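Probable secreted solute-binding lipoprotein (Streptomyces coelicolor, PDB 3I3V) probably captures a solute outside the cell and delivers it for transport across the membrane, as lipoproteins of the bacterial extracellular solute-binding family do. Local coordinates at residues L10-Q15 / P24-A29; D31-E36 / V40-L45; E64-M69 / G296-E301; F119-T124 / P313-R318. One frame throughout, in Å; residues are numbered along the deposited sequence.

The four contacts form a worked example of how chemistry follows place in a fold. Interactions 1 and 2 share helix 23-36 and lay it over neighbouring strands 9-14 and 41-46. The first is buried and made around one tyrosine hydroxyl, whereas the second pairs a greasy interior with an arginine at the surface. Interaction 3, at the beginning of strand 67-70 of the same sheet, is buried yet rests on charge: Asp66 serves both Lys299 and the backbone of Val11. Interaction 4, also buried, sets another tyrosine against helix 313-323, which packs against helix 23-36 through Val315 and Arg318. Segments of interactions 2 and 4 also meet the second subunit, through residues beside the contacts.

Interaction 1 of 4, residues L10-Q15 / P24-A29; sequences LVVHTQ and PTYLAA
Tyr26 reaches from helix 23-36 down to Val12 and Thr14 of strand 9-14, and nearly everything that touches is gathered at its phenol oxygen. The backbones stay well apart, with Thr14 CA and Tyr26 CA 10.0 Å from each other, so the length of a tyrosine is used to span the gap. Its CG stands anti to the backbone N (chi1 174°), which sends the ring out from the helix with its own OH leading toward the strand. Val12 comes from the opposite direction: its CG1 lies 3.5 Å from Tyr26 OH, and the branching carbon CB of Val12 is 4.0 Å from the same oxygen. Thr14 meets the phenol aslant. Its OG1, placed beside its own backbone N with a chi1 of -35° that departs from the usual staggered value, approaches Tyr26 OH to 3.8 Å, too far for a bond between the two hydroxyls. The polar need of the phenol is met by Asn44 OD1 of strand 41-46, to which Tyr26 OH is hydrogen-bonded, while selenomethionine Met69 of strand 67-70 packs against the ring, its SE 3.5 Å from Tyr26 CE1. A buried hydroxyl is thus held by an amide oxygen on one strand and hemmed in by a valine methyl and a threonine on the next. Packing of this kind, with one helix covering two parallel neighbouring strands that precede and follow it in sequence, is characteristic of a beta-alpha-beta crossover, here strand 9-14, helix 23-36 and strand 41-46.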
loop_
_atom_site.group_PDB
_atom_site.type_symbol
_atom_site.label_atom_id
_atom_site.label_comp_id
_atom_site.label_asym_id
_atom_site.label_seq_id
_atom_site.Cartn_x
_atom_site.Cartn_y
_atom_site.Cartn_z
ATOM N N LEU C 10 24.638 27.227 31.545
ATOM C CA LEU C 10 24.488 28.354 30.674
ATOM C C LEU C 10 24.582 29.598 31.536
ATOM O O LEU C 10 23.803 29.727 32.466
ATOM C CB LEU C 10 23.119 28.298 30.023
ATOM C CG LEU C 10 22.878 28.690 28.579
ATOM C CD1 LEU C 10 21.603 29.481 28.447
ATOM C CD2 LEU C 10 24.048 29.455 28.052
ATOM N N VAL C 11 25.529 30.500 31.261
ATOM C CA VAL C 11 25.649 31.732 32.054
ATOM C C VAL C 11 25.097 32.861 31.200
ATOM O O VAL C 11 25.549 33.078 30.075
ATOM C CB VAL C 11 27.113 32.058 32.415
ATOM C CG1 VAL C 11 27.162 33.306 33.289
ATOM C CG2 VAL C 11 27.756 30.881 33.126
ATOM N N VAL C 12 24.124 33.575 31.755
ATOM C CA VAL C 12 23.453 34.670 31.072
ATOM C C VAL C 12 23.697 36.017 31.756
ATOM O O VAL C 12 23.353 36.195 32.922
ATOM C CB VAL C 12 21.921 34.418 31.025
ATOM C CG1 VAL C 12 21.203 35.601 30.396
ATOM C CG2 VAL C 12 21.632 33.146 30.256
ATOM N N HIS C 13 24.286 36.956 31.013
ATOM C CA HIS C 13 24.554 38.307 31.505
ATOM C C HIS C 13 23.373 39.148 31.030
ATOM O O HIS C 13 23.257 39.437 29.842
ATOM C CB HIS C 13 25.864 38.839 30.912
ATOM C CG HIS C 13 26.498 39.916 31.731
ATOM N ND1 HIS C 13 27.691 40.499 31.396
ATOM C CD2 HIS C 13 26.097 40.490 32.892
ATOM C CE1 HIS C 13 28.012 41.394 32.321
ATOM N NE2 HIS C 13 27.064 41.404 33.233
ATOM N N THR C 14 22.518 39.544 31.970
ATOM C CA THR C 14 21.279 40.266 31.674
ATOM C C THR C 14 21.023 41.551 32.425
ATOM O O THR C 14 21.448 41.706 33.562
ATOM C CB THR C 14 20.067 39.406 32.038
ATOM O OG1 THR C 14 20.363 38.034 31.778
ATOM C CG2 THR C 14 18.851 39.833 31.265
ATOM N N GLN C 15 20.246 42.432 31.799
ATOM C CA GLN C 15 19.844 43.692 32.413
ATOM C C GLN C 15 18.534 43.453 33.149
ATOM O O GLN C 15 18.071 44.316 33.892
ATOM C CB GLN C 15 19.627 44.767 31.355
ATOM C CG GLN C 15 20.906 45.297 30.753
ATOM C CD GLN C 15 20.661 46.441 29.803
ATOM O OE1 GLN C 15 19.811 46.350 28.913
ATOM N NE2 GLN C 15 21.410 47.530 29.976
ATOM N N PRO C 24 10.105 40.431 36.298
ATOM C CA PRO C 24 9.263 39.409 36.936
ATOM C C PRO C 24 8.998 38.220 36.018
ATOM O O PRO C 24 9.166 37.069 36.402
ATOM C CB PRO C 24 7.979 40.172 37.266
ATOM C CG PRO C 24 8.476 41.586 37.498
ATOM C CD PRO C 24 9.455 41.755 36.355
ATOM N N THR C 25 8.582 38.504 34.795
ATOM C CA THR C 25 8.297 37.442 33.847
ATOM C C THR C 25 9.563 36.740 33.352
ATOM O O THR C 25 9.509 35.559 32.979
ATOM C CB THR C 25 7.502 37.986 32.674
ATOM O OG1 THR C 25 6.376 38.711 33.186
ATOM C CG2 THR C 25 7.010 36.852 31.798
ATOM N N TYR C 26 10.701 37.444 33.348
ATOM C CA TYR C 26 11.945 36.809 32.920
ATOM C C TYR C 26 12.336 35.759 33.950
ATOM O O TYR C 26 12.695 34.645 33.599
ATOM C CB TYR C 26 13.094 37.814 32.795
ATOM C CG TYR C 26 14.409 37.126 32.499
ATOM C CD1 TYR C 26 14.612 36.464 31.297
ATOM C CD2 TYR C 26 15.430 37.095 33.444
ATOM C CE1 TYR C 26 15.801 35.786 31.039
ATOM C CE2 TYR C 26 16.622 36.420 33.202
ATOM C CZ TYR C 26 16.805 35.767 31.998
ATOM O OH TYR C 26 17.996 35.103 31.751
ATOM N N LEU C 27 12.271 36.118 35.227
ATOM C CA LEU C 27 12.619 35.174 36.276
ATOM C C LEU C 27 11.743 33.918 36.184
ATOM O O LEU C 27 12.250 32.798 36.232
ATOM C CB LEU C 27 12.507 35.853 37.651
ATOM C CG LEU C 27 13.560 36.965 37.867
ATOM C CD1 LEU C 27 13.389 37.593 39.217
ATOM C CD2 LEU C 27 14.969 36.392 37.755
ATOM N N ALA C 28 10.435 34.098 36.023
ATOM C CA ALA C 28 9.535 32.951 35.914
ATOM C C ALA C 28 9.896 32.094 34.706
ATOM O O ALA C 28 9.800 30.875 34.764
ATOM C CB ALA C 28 8.089 33.416 35.806
ATOM N N ALA C 29 10.297 32.724 33.605
ATOM C CA ALA C 29 10.665 31.964 32.416
ATOM C C ALA C 29 11.919 31.143 32.691
ATOM O O ALA C 29 12.005 29.997 32.269
ATOM C CB ALA C 29 10.890 32.894 31.225
#

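Interaction 2 of 4, residues D31-E36 / V40-L45; sequences DRFREE and VKIKNL
The last turns of helix 23-36, bearing Phe33 and Arg34, lie over the start of strand 41-46 and over Val40 just before it, with Arg34 CA and Val40 CA closest at 6.9 Å. Only three residues link the two segments. From Val40 into the strand the CB bonds alternate, those of Val40 and Ile42 toward the helix, those of Lys41 and Lys43 away. Phe33 provides the apolar half. A chi1 of 174° swings its ring off the helix toward the strand, presenting CE2 to both neighbours: Val40 CG1 sits at the ring edge, 4.1 Å from Phe33 CE2, and Ile42 CG1 comes to 3.8 Å from the same carbon. Phe306 and Phe309 also pack edge-to-face with this ring. Arg34 supplies the polar half. Its extended chain passes Ile42, and NH2 gives a hydrogen bond of 2.7 Å to Ile42 O, bent to 139° at the hydrogen. The oxygen lies near the guanidinium edge, 23° out of its plane. Arg34 NH1 makes a weak bond, part of a salt bridge, to Asp31 OD1 one helical turn earlier. Strand 41-46 is outermost in its sheet within this chain and bonds to strand 9-14 through Lys41, Lys43 and Leu45, so the Ile42 carbonyl belongs to the other edge. The arginine therefore supplies a donor that no neighbouring strand of this chain offers, while Asp31 probably steadies its charge.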
loop_
_atom_site.group_PDB
_atom_site.type_symbol
_atom_site.label_atom_id
_atom_site.label_comp_id
_atom_site.label_asym_id
_atom_site.label_seq_id
_atom_site.Cartn_x
_atom_site.Cartn_y
_atom_site.Cartn_z
ATOM N N ASP C 31 12.977 29.931 35.587
ATOM C CA ASP C 31 12.617 28.820 36.459
ATOM C C ASP C 31 11.797 27.784 35.715
ATOM O O ASP C 31 11.859 26.600 36.027
ATOM C CB ASP C 31 11.855 29.334 37.671
ATOM C CG ASP C 31 12.638 30.369 38.438
ATOM O OD1 ASP C 31 13.850 30.145 38.661
ATOM O OD2 ASP C 31 12.047 31.401 38.819
ATOM N N ARG C 32 11.035 28.225 34.725
ATOM C CA ARG C 32 10.243 27.294 33.941
ATOM C C ARG C 32 11.235 26.499 33.087
ATOM O O ARG C 32 11.134 25.276 32.982
ATOM C CB ARG C 32 9.235 28.045 33.060
ATOM C CG ARG C 32 8.070 27.189 32.555
ATOM C CD ARG C 32 8.498 26.148 31.518
ATOM N NE ARG C 32 7.476 25.120 31.288
ATOM C CZ ARG C 32 7.083 24.232 32.203
ATOM N NH1 ARG C 32 7.623 24.240 33.412
ATOM N NH2 ARG C 32 6.153 23.330 31.914
ATOM N N PHE C 33 12.198 27.201 32.490
ATOM C CA PHE C 33 13.224 26.564 31.667
ATOM C C PHE C 33 13.949 25.502 32.480
ATOM O O PHE C 33 14.251 24.426 31.978
ATOM C CB PHE C 33 14.247 27.594 31.184
ATOM C CG PHE C 33 15.405 26.991 30.449
ATOM C CD1 PHE C 33 15.341 26.788 29.082
ATOM C CD2 PHE C 33 16.543 26.588 31.132
ATOM C CE1 PHE C 33 16.398 26.186 28.398
ATOM C CE2 PHE C 33 17.603 25.983 30.459
ATOM C CZ PHE C 33 17.530 25.781 29.090
ATOM N N ARG C 34 14.250 25.817 33.735
ATOM C CA ARG C 34 14.926 24.859 34.599
ATOM C C ARG C 34 14.067 23.608 34.779
ATOM O O ARG C 34 14.568 22.486 34.649
ATOM C CB ARG C 34 15.223 25.487 35.959
ATOM C CG ARG C 34 16.519 26.275 36.017
ATOM C CD ARG C 34 16.545 27.097 37.279
ATOM N NE ARG C 34 17.811 27.777 37.494
ATOM C CZ ARG C 34 17.939 28.879 38.224
ATOM N NH1 ARG C 34 16.873 29.423 38.793
ATOM N NH2 ARG C 34 19.135 29.422 38.406
ATOM N N GLU C 35 12.780 23.805 35.072
ATOM C CA GLU C 35 11.852 22.687 35.257
ATOM C C GLU C 35 11.869 21.805 34.020
ATOM O O GLU C 35 11.761 20.583 34.120
ATOM C CB GLU C 35 10.419 23.189 35.503
ATOM C CG GLU C 35 10.204 23.887 36.840
ATOM C CD GLU C 35 8.765 24.367 37.039
ATOM O OE1 GLU C 35 8.256 25.130 36.197
ATOM O OE2 GLU C 35 8.141 23.989 38.048
ATOM N N GLU C 36 12.012 22.429 32.854
ATOM C CA GLU C 36 12.039 21.697 31.592
ATOM C C GLU C 36 13.341 20.953 31.331
ATOM O O GLU C 36 13.335 19.867 30.759
ATOM C CB GLU C 36 11.766 22.638 30.418
ATOM C CG GLU C 36 10.299 22.926 30.184
ATOM C CD GLU C 36 10.068 23.697 28.910
ATOM O OE1 GLU C 36 10.873 23.521 27.976
ATOM O OE2 GLU C 36 9.081 24.462 28.836
ATOM N N VAL C 40 20.413 21.024 33.237
ATOM C CA VAL C 40 21.085 22.239 32.785
ATOM C C VAL C 40 21.021 23.373 33.808
ATOM O O VAL C 40 19.945 23.896 34.096
ATOM C CB VAL C 40 20.475 22.756 31.460
ATOM C CG1 VAL C 40 21.186 24.028 31.018
ATOM C CG2 VAL C 40 20.580 21.688 30.382
ATOM N N LYS C 41 22.173 23.755 34.354
ATOM C CA LYS C 41 22.222 24.843 35.322
ATOM C C LYS C 41 22.187 26.176 34.598
ATOM O O LYS C 41 22.787 26.331 33.535
ATOM C CB LYS C 41 23.491 24.770 36.177
ATOM C CG LYS C 41 23.763 26.067 36.965
ATOM C CD LYS C 41 24.903 25.950 37.988
ATOM C CE LYS C 41 24.494 25.138 39.216
ATOM N NZ LYS C 41 24.240 23.700 38.896
ATOM N N ILE C 42 21.473 27.134 35.174
ATOM C CA ILE C 42 21.369 28.467 34.596
ATOM C C ILE C 42 21.815 29.478 35.635
ATOM O O ILE C 42 21.334 29.460 36.768
ATOM C CB ILE C 42 19.904 28.811 34.190
ATOM C CG1 ILE C 42 19.555 28.150 32.860
ATOM C CG2 ILE C 42 19.729 30.330 34.075
ATOM C CD1 ILE C 42 20.181 28.817 31.655
ATOM N N LYS C 43 22.740 30.353 35.262
ATOM C CA LYS C 43 23.184 31.380 36.191
ATOM C C LYS C 43 22.961 32.751 35.576
ATOM O O LYS C 43 23.252 32.959 34.402
ATOM C CB LYS C 43 24.663 31.212 36.546
ATOM C CG LYS C 43 25.087 32.116 37.698
ATOM C CD LYS C 43 26.557 31.988 38.029
ATOM C CE LYS C 43 26.914 32.913 39.184
ATOM N NZ LYS C 43 28.384 32.974 39.418
ATOM N N ASN C 44 22.433 33.685 36.357
ATOM C CA ASN C 44 22.209 35.035 35.851
ATOM C C ASN C 44 23.138 36.063 36.473
ATOM O O ASN C 44 23.294 36.108 37.691
ATOM C CB ASN C 44 20.766 35.486 36.099
ATOM C CG ASN C 44 19.796 34.925 35.088
ATOM O OD1 ASN C 44 19.876 35.221 33.898
ATOM N ND2 ASN C 44 18.870 34.107 35.558
ATOM N N LEU C 45 23.772 36.869 35.627
ATOM C CA LEU C 45 24.632 37.951 36.095
ATOM C C LEU C 45 23.823 39.186 35.724
ATOM O O LEU C 45 23.604 39.460 34.548
ATOM C CB LEU C 45 25.984 37.949 35.368
ATOM C CG LEU C 45 26.980 36.824 35.715
ATOM C CD1 LEU C 45 28.215 36.926 34.808
ATOM C CD2 LEU C 45 27.395 36.925 37.189
#

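Interaction 3 of 4, residues E64-M69 / G296-E301; sequences EADVVM and GVRKIE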
loop_
_atom_site.group_PDB
_atom_site.type_symbol
_atom_site.label_atom_id
_atom_site.label_comp_id
_atom_site.label_asym_id
_atom_site.label_seq_id
_atom_site.Cartn_x
_atom_site.Cartn_y
_atom_site.Cartn_z
ATOM N N GLU C 64 33.652 35.681 29.684
ATOM C CA GLU C 64 32.364 36.354 29.550
ATOM C C GLU C 64 31.198 35.367 29.505
ATOM O O GLU C 64 31.367 34.202 29.141
ATOM C CB GLU C 64 32.336 37.229 28.287
ATOM C CG GLU C 64 32.203 36.470 26.965
ATOM C CD GLU C 64 33.491 35.771 26.544
ATOM O OE1 GLU C 64 33.512 35.148 25.463
ATOM O OE2 GLU C 64 34.480 35.852 27.297
ATOM N N ALA C 65 30.017 35.852 29.878
ATOM C CA ALA C 65 28.809 35.039 29.874
ATOM C C ALA C 65 28.593 34.428 28.489
ATOM O O ALA C 65 29.148 34.909 27.503
ATOM C CB ALA C 65 27.608 35.898 30.267
ATOM N N ASP C 66 27.783 33.373 28.420
ATOM C CA ASP C 66 27.489 32.688 27.162
ATOM C C ASP C 66 26.442 33.422 26.325
ATOM O O ASP C 66 26.458 33.373 25.089
ATOM C CB ASP C 66 26.990 31.269 27.453
ATOM C CG ASP C 66 27.931 30.497 28.349
ATOM O OD1 ASP C 66 29.102 30.311 27.952
ATOM O OD2 ASP C 66 27.503 30.080 29.451
ATOM N N VAL C 67 25.521 34.090 27.013
ATOM C CA VAL C 67 24.443 34.828 26.361
ATOM C C VAL C 67 24.291 36.169 27.055
ATOM O O VAL C 67 24.367 36.262 28.288
ATOM C CB VAL C 67 23.096 34.073 26.472
ATOM C CG1 VAL C 67 21.978 34.921 25.901
ATOM C CG2 VAL C 67 23.170 32.739 25.744
ATOM N N VAL C 68 24.074 37.209 26.264
ATOM C CA VAL C 68 23.915 38.545 26.812
ATOM C C VAL C 68 22.535 39.094 26.490
ATOM O O VAL C 68 21.995 38.847 25.421
ATOM C CB VAL C 68 24.981 39.512 26.243
ATOM C CG1 VAL C 68 24.919 40.839 26.983
ATOM C CG2 VAL C 68 26.367 38.887 26.354
HETATM N N MSE C 69 21.950 39.831 27.421
HETATM C CA MSE C 69 20.643 40.414 27.176
HETATM C C MSE C 69 20.718 41.911 27.370
HETATM O O MSE C 69 20.594 42.405 28.486
HETATM C CB MSE C 69 19.601 39.804 28.110
HETATM C CG MSE C 69 19.397 38.303 27.907
HETATM SE SE MSE C 69 18.034 37.548 29.081
HETATM C CE MSE C 69 16.505 38.474 28.326
ATOM N N GLY C 296 29.774 31.384 24.465
ATOM C CA GLY C 296 28.451 30.825 24.269
ATOM C C GLY C 296 28.434 29.898 23.074
ATOM O O GLY C 296 27.717 28.902 23.077
ATOM N N VAL C 297 29.220 30.229 22.051
ATOM C CA VAL C 297 29.312 29.403 20.852
ATOM C C VAL C 297 29.838 28.023 21.239
ATOM O O VAL C 297 29.443 27.015 20.661
ATOM C CB VAL C 297 30.264 30.025 19.798
ATOM C CG1 VAL C 297 30.706 28.957 18.803
ATOM C CG2 VAL C 297 29.559 31.161 19.052
ATOM N N ARG C 298 30.727 27.985 22.226
ATOM C CA ARG C 298 31.289 26.726 22.684
ATOM C C ARG C 298 30.175 25.867 23.261
ATOM O O ARG C 298 30.189 24.645 23.126
ATOM C CB ARG C 298 32.362 26.972 23.748
ATOM C CG ARG C 298 33.170 25.727 24.101
ATOM C CD ARG C 298 34.165 25.972 25.232
ATOM N NE ARG C 298 33.502 26.377 26.468
ATOM C CZ ARG C 298 33.307 27.639 26.843
ATOM N NH1 ARG C 298 33.732 28.637 26.077
ATOM N NH2 ARG C 298 32.681 27.903 27.986
ATOM N N LYS C 299 29.214 26.521 23.910
ATOM C CA LYS C 299 28.066 25.844 24.507
ATOM C C LYS C 299 26.835 26.097 23.638
ATOM O O LYS C 299 25.740 26.248 24.165
ATOM C CB LYS C 299 27.770 26.402 25.906
ATOM C CG LYS C 299 28.941 26.443 26.874
ATOM C CD LYS C 299 28.503 27.033 28.204
ATOM C CE LYS C 299 29.677 27.173 29.152
ATOM N NZ LYS C 299 29.301 27.873 30.411
ATOM N N ILE C 300 27.012 26.144 22.318
ATOM C CA ILE C 300 25.906 26.429 21.408
ATOM C C ILE C 300 24.739 25.452 21.487
ATOM O O ILE C 300 23.650 25.760 21.007
ATOM C CB ILE C 300 26.381 26.523 19.928
ATOM C CG1 ILE C 300 25.302 27.194 19.067
ATOM C CG2 ILE C 300 26.628 25.131 19.370
ATOM C CD1 ILE C 300 24.830 28.552 19.577
ATOM N N GLU C 301 24.954 24.275 22.067
ATOM C CA GLU C 301 23.855 23.326 22.195
ATOM C C GLU C 301 22.948 23.809 23.331
ATOM O O GLU C 301 21.722 23.782 23.208
ATOM C CB GLU C 301 24.368 21.896 22.460
ATOM C CG GLU C 301 25.584 21.770 23.373
ATOM C CD GLU C 301 26.886 22.221 22.714
ATOM O OE1 GLU C 301 27.214 21.732 21.608
ATOM O OE2 GLU C 301 27.591 23.063 23.307
#
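Charge pairing dominates where Asp66, in the loop leading into strand 67-70, meets Lys299 at the junction of helices 294-298 and 300-310. Lys299 NZ is hydrogen-bonded to Asp66 OD2 at 3.0 Å in a salt bridge, arriving on the syn side of the carboxylate and 19° out of its plane. The lysine, extended beyond CG, crosses the aspartate at about a right angle, so its methylenes brush the carboxylate, Lys299 CD lying 3.3 Å from Asp66 OD1. Strand 9-14 joins in: Asp66 OD2 also accepts from Val11 N, and Lys299 NZ donates to Thr9 O. Arg298 adds a more distant positive charge, its NH2 4.3 Å from Asp66 OD1 with no N-H aimed at that oxygen. Close backbone packing is the second kind. Gly296 CA makes a CA-H...O contact of 3.3 Å with Asp66 O, so near because the glycine has no side chain. A methionine in place of Lys299 would probably leave the buried carboxylate without its positive mate and Thr9 O without this donor. Since one oxygen takes both a backbone N-H and an ammonium, and a guanidinium lies nearby, the aspartate is likely to be held in its ionised form.

Interaction 4 of 4, residues F119-T124 / P313-R318; sequences FPYFAT and PDVVAR
Tyr121 sends its phenol to the first turns of helix 313-323, where the hydroxyl comes up to one methyl of Val315. Tyr121 OH is 3.9 Å from Val315 CG1, the tightest approach between the two segments, and the two side chains cross at about a right angle. On the tyrosine, CG lies broadly anti to the backbone N (chi1 -153°), which carries the ring across to the helix even though Tyr121 CA and Val316 CA remain 8.8 Å apart. The oxygen is not left to the valines alone: Tyr121 OH is hydrogen-bonded to the backbone oxygen of Met310, at the end of helix 300-310, and Phe290 and Phe319 pack edge-to-face with the ring. Segment 119-124 passes from one sheet to the other. Phe119 is backbone-bonded to Phe290 of the four-stranded sheet, whereas Thr124 is bonded to Ala284 of the larger one, which is consistent with a connection between the two lobes of a periplasmic-binding-protein fold. Val316 stands farther off than Val315, its CG2 4.5 Å from Tyr121 OH, and its side chain also touches Met327. Farther round the helix the character changes to charge and solvent: Arg318, exposed, forms a salt bridge with Glu322, and partly exposed Asp314 forms another with Arg312 while packing against Glu36 of the second subunit.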
loop_
_atom_site.group_PDB
_atom_site.type_symbol
_atom_site.label_atom_id
_atom_site.label_comp_id
_atom_site.label_asym_id
_atom_site.label_seq_id
_atom_site.Cartn_x
_atom_site.Cartn_y
_atom_site.Cartn_z
ATOM N N PHE C 119 19.372 38.311 18.626
ATOM C CA PHE C 119 18.024 37.789 18.442
ATOM C C PHE C 119 17.107 38.865 19.014
ATOM O O PHE C 119 17.198 39.200 20.194
ATOM C CB PHE C 119 17.821 36.483 19.229
ATOM C CG PHE C 119 18.447 35.265 18.602
ATOM C CD1 PHE C 119 19.771 34.942 18.842
ATOM C CD2 PHE C 119 17.686 34.410 17.810
ATOM C CE1 PHE C 119 20.331 33.783 18.310
ATOM C CE2 PHE C 119 18.243 33.249 17.273
ATOM C CZ PHE C 119 19.564 32.936 17.525
ATOM N N PRO C 120 16.226 39.434 18.183
ATOM C CA PRO C 120 15.334 40.469 18.706
ATOM C C PRO C 120 14.377 39.862 19.731
ATOM O O PRO C 120 14.088 38.664 19.694
ATOM C CB PRO C 120 14.605 40.963 17.456
ATOM C CG PRO C 120 15.583 40.676 16.350
ATOM C CD PRO C 120 16.058 39.294 16.731
ATOM N N TYR C 121 13.900 40.680 20.661
ATOM C CA TYR C 121 12.974 40.179 21.666
ATOM C C TYR C 121 12.052 41.270 22.179
ATOM O O TYR C 121 10.846 41.182 21.986
ATOM C CB TYR C 121 13.747 39.531 22.817
ATOM C CG TYR C 121 12.958 38.455 23.530
ATOM C CD1 TYR C 121 12.364 37.418 22.817
ATOM C CD2 TYR C 121 12.810 38.471 24.912
ATOM C CE1 TYR C 121 11.643 36.425 23.460
ATOM C CE2 TYR C 121 12.090 37.483 25.568
ATOM C CZ TYR C 121 11.507 36.460 24.834
ATOM O OH TYR C 121 10.780 35.481 25.471
ATOM N N PHE C 122 12.603 42.298 22.818
ATOM C CA PHE C 122 11.775 43.387 23.337
ATOM C C PHE C 122 11.578 44.531 22.348
ATOM O O PHE C 122 12.457 44.840 21.534
ATOM C CB PHE C 122 12.366 43.924 24.645
ATOM C CG PHE C 122 12.034 43.085 25.848
ATOM C CD1 PHE C 122 11.489 41.817 25.698
ATOM C CD2 PHE C 122 12.269 43.563 27.135
ATOM C CE1 PHE C 122 11.185 41.036 26.801
ATOM C CE2 PHE C 122 11.966 42.785 28.248
ATOM C CZ PHE C 122 11.419 41.512 28.075
ATOM N N ALA C 123 10.414 45.163 22.425
ATOM C CA ALA C 123 10.097 46.270 21.536
ATOM C C ALA C 123 9.316 47.343 22.276
ATOM O O ALA C 123 9.024 47.205 23.464
ATOM C CB ALA C 123 9.284 45.772 20.345
ATOM N N THR C 124 8.988 48.420 21.571
ATOM C CA THR C 124 8.215 49.487 22.175
ATOM C C THR C 124 7.196 50.031 21.203
ATOM O O THR C 124 7.487 50.215 20.017
ATOM C CB THR C 124 9.079 50.679 22.611
ATOM O OG1 THR C 124 10.119 50.236 23.488
ATOM C CG2 THR C 124 8.212 51.706 23.327
ATOM N N PRO C 313 6.077 30.444 21.472
ATOM C CA PRO C 313 4.858 31.240 21.614
ATOM C C PRO C 313 4.277 31.404 23.015
ATOM O O PRO C 313 3.876 32.506 23.387
ATOM C CB PRO C 313 3.898 30.553 20.658
ATOM C CG PRO C 313 4.815 30.148 19.544
ATOM C CD PRO C 313 5.964 29.535 20.319
ATOM N N ASP C 314 4.223 30.333 23.798
ATOM C CA ASP C 314 3.661 30.433 25.148
ATOM C C ASP C 314 4.503 31.310 26.068
ATOM O O ASP C 314 3.973 31.974 26.965
ATOM C CB ASP C 314 3.510 29.050 25.785
ATOM C CG ASP C 314 4.824 28.317 25.907
ATOM O OD1 ASP C 314 5.041 27.651 26.946
ATOM O OD2 ASP C 314 5.630 28.398 24.958
ATOM N N VAL C 315 5.818 31.300 25.849
ATOM C CA VAL C 315 6.726 32.092 26.666
ATOM C C VAL C 315 6.603 33.555 26.259
ATOM O O VAL C 315 6.609 34.450 27.096
ATOM C CB VAL C 315 8.187 31.633 26.477
ATOM C CG1 VAL C 315 9.097 32.464 27.346
ATOM C CG2 VAL C 315 8.321 30.156 26.832
ATOM N N VAL C 316 6.491 33.782 24.957
ATOM C CA VAL C 316 6.346 35.123 24.427
ATOM C C VAL C 316 5.057 35.751 24.957
ATOM O O VAL C 316 5.061 36.886 25.428
ATOM C CB VAL C 316 6.307 35.086 22.897
ATOM C CG1 VAL C 316 5.986 36.451 22.351
ATOM C CG2 VAL C 316 7.646 34.587 22.371
ATOM N N ALA C 317 3.964 34.992 24.890
ATOM C CA ALA C 317 2.653 35.446 25.351
ATOM C C ALA C 317 2.640 35.843 26.831
ATOM O O ALA C 317 1.869 36.703 27.234
ATOM C CB ALA C 317 1.607 34.358 25.084
ATOM N N ARG C 318 3.476 35.214 27.648
ATOM C CA ARG C 318 3.532 35.577 29.063
ATOM C C ARG C 318 4.116 36.982 29.206
ATOM O O ARG C 318 3.626 37.790 30.000
ATOM C CB ARG C 318 4.385 34.585 29.866
ATOM C CG ARG C 318 3.713 33.244 30.136
ATOM C CD ARG C 318 4.467 32.445 31.201
ATOM N NE ARG C 318 3.564 31.699 32.080
ATOM C CZ ARG C 318 2.909 30.588 31.742
ATOM N NH1 ARG C 318 3.048 30.060 30.527
ATOM N NH2 ARG C 318 2.102 30.005 32.623
#